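Local structure of phenylacetic acid degradation-related protein (Silicibacter sp., 2QWZ) at residues A98-R109 and A144-S154. The protein is a putative hotdog-fold thioesterase that probably hydrolyses acyl-CoA or similar thioesters, perhaps in phenylacetic acid degradation. Numbering follows the deposited sequence.
Sequences AVTTNASLDFMR and APVARSTMTYS
Arg148 grips Asp106 across two antiparallel strands: its NE lies 3.0 Å from OD2 in a salt bridge, on the anti side of the carboxylate, and NH2 reaches the same oxygen at 3.3 Å. Carboxylate and guanidinium planes stand 50° apart. The arginine CG sits between its own backbone N and carbonyl carbon (chi1 79°), and further bends at chi2 and chi3 lay the guanidinium along its own strand, where NH1 donates to Thr150 OG1 at 2.7 Å and NH2 reaches Ser104 OG weakly. Arginine suits this buried place because its flat fan of N-H groups serves several acceptors at once; a leucine here would probably leave the Asp106 carboxylate without its countercharge and take from Thr150 OG1 the N-H groups that reach it. On the other face of the sheet, small Ser149 turns OG anti to its backbone N (chi1 -178°) and donates to Ser104 O, a carbonyl that also accepts from Thr150 N. Beside it, the selenium of Met151, modelled as selenomethionine, rests 3.5 Å from Ala103 CB, a side chain small enough to admit it. Backbone pairing runs from Val99–Ser154 to Phe107–Ala147, broken by a classic beta bulge in which Thr101 N and Asn102 N both donate to Thr152 O. Beyond the ladder, Arg109 clasps Pro145 O with NE (2.8 Å) and NH2, while Ala144 CB lies over one guanidinium face; NH2 also bonds Leu124 O of the third subunit. In this hotdog fold the face bearing Ala103, Leu105 and Tyr153 packs on helix 73-92, where Tyr153 OH bonds Asp81. Strand 147-154 pairs on its other side with strand 130-139, whereas strand 99-107, outermost within the chain, continues the antiparallel sheet into the second subunit.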
loop_
_atom_site.group_PDB
_atom_site.type_symbol
_atom_site.label_atom_id
_atom_site.label_comp_id
_atom_site.label_asym_id
_atom_site.label_seq_id
_atom_site.Cartn_x
_atom_site.Cartn_y
_atom_site.Cartn_z
ATOM N N ALA A 98 -0.809 -17.211 -12.040
ATOM C CA ALA A 98 -0.998 -16.047 -11.163
ATOM C C ALA A 98 -0.122 -14.859 -11.603
ATOM O O ALA A 98 1.098 -14.980 -11.687
ATOM C CB ALA A 98 -0.704 -16.411 -9.692
ATOM N N VAL A 99 -0.759 -13.713 -11.850
ATOM C CA VAL A 99 -0.082 -12.491 -12.273
ATOM C C VAL A 99 -0.080 -11.471 -11.135
ATOM O O VAL A 99 -1.116 -11.155 -10.594
ATOM C CB VAL A 99 -0.793 -11.904 -13.505
ATOM C CG1 VAL A 99 -0.006 -10.781 -14.117
ATOM C CG2 VAL A 99 -1.030 -13.017 -14.549
ATOM N N THR A 100 1.078 -10.971 -10.744
ATOM C CA THR A 100 1.152 -9.961 -9.662
ATOM C C THR A 100 0.427 -8.673 -10.078
ATOM O O THR A 100 0.684 -8.124 -11.151
ATOM C CB THR A 100 2.592 -9.621 -9.359
ATOM O OG1 THR A 100 3.368 -10.800 -9.459
ATOM C CG2 THR A 100 2.746 -9.061 -7.925
ATOM N N THR A 101 -0.521 -8.219 -9.276
ATOM C CA THR A 101 -1.232 -6.959 -9.529
ATOM C C THR A 101 -0.864 -5.870 -8.534
ATOM O O THR A 101 -0.908 -4.673 -8.867
ATOM C CB THR A 101 -2.723 -7.150 -9.421
ATOM O OG1 THR A 101 -3.026 -7.577 -8.093
ATOM C CG2 THR A 101 -3.244 -8.214 -10.477
ATOM N N ASN A 102 -0.551 -6.263 -7.304
ATOM C CA ASN A 102 -0.131 -5.271 -6.315
ATOM C C ASN A 102 0.878 -5.822 -5.384
ATOM O O ASN A 102 0.849 -7.013 -5.067
ATOM C CB ASN A 102 -1.319 -4.737 -5.506
ATOM C CG ASN A 102 -0.873 -3.835 -4.340
ATOM O OD1 ASN A 102 -1.073 -4.191 -3.189
ATOM N ND2 ASN A 102 -0.279 -2.664 -4.647
ATOM N N ALA A 103 1.775 -4.937 -4.929
ATOM C CA ALA A 103 2.770 -5.248 -3.906
ATOM C C ALA A 103 2.963 -4.059 -2.985
ATOM O O ALA A 103 3.099 -2.918 -3.445
ATOM C CB ALA A 103 4.131 -5.537 -4.558
ATOM N N SER A 104 3.018 -4.313 -1.684
ATOM C CA SER A 104 3.368 -3.279 -0.764
ATOM C C SER A 104 4.427 -3.818 0.168
ATOM O O SER A 104 4.490 -5.034 0.456
ATOM C CB SER A 104 2.142 -2.759 -0.020
ATOM O OG SER A 104 1.721 -3.671 0.961
ATOM N N LEU A 105 5.304 -2.938 0.591
ATOM C CA LEU A 105 6.437 -3.321 1.407
ATOM C C LEU A 105 6.731 -2.226 2.395
ATOM O O LEU A 105 6.767 -1.064 2.006
ATOM C CB LEU A 105 7.689 -3.518 0.546
ATOM C CG LEU A 105 7.844 -4.756 -0.353
ATOM C CD1 LEU A 105 7.461 -4.451 -1.794
ATOM C CD2 LEU A 105 9.285 -5.262 -0.259
ATOM N N ASP A 106 6.923 -2.602 3.659
ATOM C CA ASP A 106 7.402 -1.703 4.693
ATOM C C ASP A 106 8.800 -2.132 5.144
ATOM O O ASP A 106 9.018 -3.269 5.511
ATOM C CB ASP A 106 6.391 -1.691 5.855
ATOM C CG ASP A 106 5.027 -1.259 5.401
ATOM O OD1 ASP A 106 4.797 -0.030 5.230
ATOM O OD2 ASP A 106 4.187 -2.148 5.150
ATOM N N PHE A 107 9.746 -1.212 5.114
ATOM C CA PHE A 107 11.117 -1.504 5.490
ATOM C C PHE A 107 11.346 -0.983 6.913
ATOM O O PHE A 107 11.280 0.218 7.153
ATOM C CB PHE A 107 12.087 -0.872 4.469
ATOM C CG PHE A 107 11.848 -1.328 3.018
ATOM C CD1 PHE A 107 12.349 -2.522 2.562
ATOM C CD2 PHE A 107 11.175 -0.524 2.118
ATOM C CE1 PHE A 107 12.143 -2.938 1.254
ATOM C CE2 PHE A 107 10.956 -0.942 0.810
ATOM C CZ PHE A 107 11.458 -2.144 0.384
HETATM N N MSE A 108 11.618 -1.878 7.849
HETATM C CA MSE A 108 11.658 -1.520 9.268
HETATM C C MSE A 108 13.054 -1.502 9.861
HETATM O O MSE A 108 13.363 -0.683 10.717
HETATM C CB MSE A 108 10.756 -2.484 10.029
HETATM C CG MSE A 108 9.316 -2.406 9.528
HETATM SE SE MSE A 108 8.020 -3.588 10.321
HETATM C CE MSE A 108 8.884 -5.283 9.940
ATOM N N ARG A 109 13.896 -2.444 9.460
ATOM C CA ARG A 109 15.255 -2.490 9.958
ATOM C C ARG A 109 16.210 -2.839 8.842
ATOM O O ARG A 109 15.827 -3.470 7.861
ATOM C CB ARG A 109 15.378 -3.468 11.142
ATOM C CG ARG A 109 14.864 -2.891 12.447
ATOM C CD ARG A 109 14.336 -3.954 13.399
ATOM N NE ARG A 109 12.989 -4.380 13.000
ATOM C CZ ARG A 109 11.879 -4.291 13.740
ATOM N NH1 ARG A 109 11.885 -3.785 14.966
ATOM N NH2 ARG A 109 10.735 -4.729 13.240
ATOM N N ALA A 144 13.910 -9.616 15.273
ATOM C CA ALA A 144 13.161 -8.444 14.809
ATOM C C ALA A 144 13.086 -8.454 13.286
ATOM O O ALA A 144 14.126 -8.472 12.622
ATOM C CB ALA A 144 13.836 -7.160 15.303
ATOM N N PRO A 145 11.866 -8.457 12.717
ATOM C CA PRO A 145 11.811 -8.514 11.251
ATOM C C PRO A 145 12.400 -7.281 10.575
ATOM O O PRO A 145 12.158 -6.144 10.992
ATOM C CB PRO A 145 10.306 -8.651 10.933
ATOM C CG PRO A 145 9.576 -8.239 12.152
ATOM C CD PRO A 145 10.518 -8.419 13.327
ATOM N N VAL A 146 13.142 -7.496 9.504
ATOM C CA VAL A 146 13.697 -6.357 8.791
ATOM C C VAL A 146 12.654 -5.652 7.923
ATOM O O VAL A 146 12.779 -4.459 7.646
ATOM C CB VAL A 146 14.930 -6.744 7.971
ATOM C CG1 VAL A 146 15.925 -7.368 8.902
ATOM C CG2 VAL A 146 14.568 -7.661 6.828
ATOM N N ALA A 147 11.617 -6.370 7.535
ATOM C CA ALA A 147 10.649 -5.856 6.559
ATOM C C ALA A 147 9.355 -6.623 6.630
ATOM O O ALA A 147 9.334 -7.685 7.188
ATOM C CB ALA A 147 11.213 -5.930 5.128
ATOM N N ARG A 148 8.265 -6.059 6.086
ATOM C CA ARG A 148 6.988 -6.767 5.956
ATOM C C ARG A 148 6.313 -6.391 4.665
ATOM O O ARG A 148 6.564 -5.345 4.134
ATOM C CB ARG A 148 6.058 -6.605 7.183
ATOM C CG ARG A 148 5.230 -5.363 7.418
ATOM C CD ARG A 148 3.673 -5.611 7.249
ATOM N NE ARG A 148 3.353 -4.954 6.006
ATOM C CZ ARG A 148 2.571 -5.409 5.046
ATOM N NH1 ARG A 148 1.878 -6.519 5.188
ATOM N NH2 ARG A 148 2.478 -4.681 3.951
ATOM N N SER A 149 5.524 -7.291 4.121
ATOM C CA SER A 149 4.953 -7.089 2.783
ATOM C C SER A 149 3.639 -7.782 2.604
ATOM O O SER A 149 3.374 -8.728 3.303
ATOM C CB SER A 149 5.923 -7.617 1.709
ATOM O OG SER A 149 5.440 -7.413 0.413
ATOM N N THR A 150 2.832 -7.280 1.652
ATOM C CA THR A 150 1.590 -7.858 1.240
ATOM C C THR A 150 1.685 -7.963 -0.266
ATOM O O THR A 150 2.125 -7.020 -0.937
ATOM C CB THR A 150 0.370 -6.967 1.575
ATOM O OG1 THR A 150 0.388 -6.635 2.975
ATOM C CG2 THR A 150 -0.900 -7.678 1.289
HETATM N N MSE A 151 1.371 -9.127 -0.779
HETATM C CA MSE A 151 1.383 -9.336 -2.210
HETATM C C MSE A 151 0.050 -9.818 -2.564
HETATM O O MSE A 151 -0.477 -10.674 -1.851
HETATM C CB MSE A 151 2.372 -10.424 -2.610
HETATM C CG MSE A 151 3.844 -10.118 -2.354
HETATM SE SE MSE A 151 4.701 -8.802 -3.419
HETATM C CE MSE A 151 3.799 -9.226 -5.174
ATOM N N THR A 152 -0.451 -9.331 -3.711
ATOM C CA THR A 152 -1.721 -9.715 -4.306
ATOM C C THR A 152 -1.506 -10.096 -5.785
ATOM O O THR A 152 -0.742 -9.429 -6.496
ATOM C CB THR A 152 -2.700 -8.511 -4.261
ATOM O OG1 THR A 152 -2.817 -8.021 -2.921
ATOM C CG2 THR A 152 -4.026 -8.861 -4.725
ATOM N N TYR A 153 -2.232 -11.132 -6.233
ATOM C CA TYR A 153 -2.091 -11.734 -7.544
ATOM C C TYR A 153 -3.441 -11.886 -8.202
ATOM O O TYR A 153 -4.411 -12.259 -7.559
ATOM C CB TYR A 153 -1.446 -13.145 -7.448
ATOM C CG TYR A 153 -0.109 -13.074 -6.810
ATOM C CD1 TYR A 153 0.018 -13.081 -5.441
ATOM C CD2 TYR A 153 1.039 -12.969 -7.577
ATOM C CE1 TYR A 153 1.251 -12.951 -4.850
ATOM C CE2 TYR A 153 2.278 -12.895 -6.989
ATOM C CZ TYR A 153 2.373 -12.852 -5.640
ATOM O OH TYR A 153 3.606 -12.726 -5.080
ATOM N N SER A 154 -3.488 -11.610 -9.489
ATOM C CA SER A 154 -4.654 -11.898 -10.289
ATOM C C SER A 154 -4.552 -13.328 -10.765
ATOM O O SER A 154 -3.512 -13.735 -11.255
ATOM C CB SER A 154 -4.738 -10.950 -11.482
ATOM O OG SER A 154 -5.398 -11.576 -12.562
HETATM O O HOH W 1 -1.039 -6.362 -1.968
HETATM O O HOH W 2 1.880 -1.646 3.572
#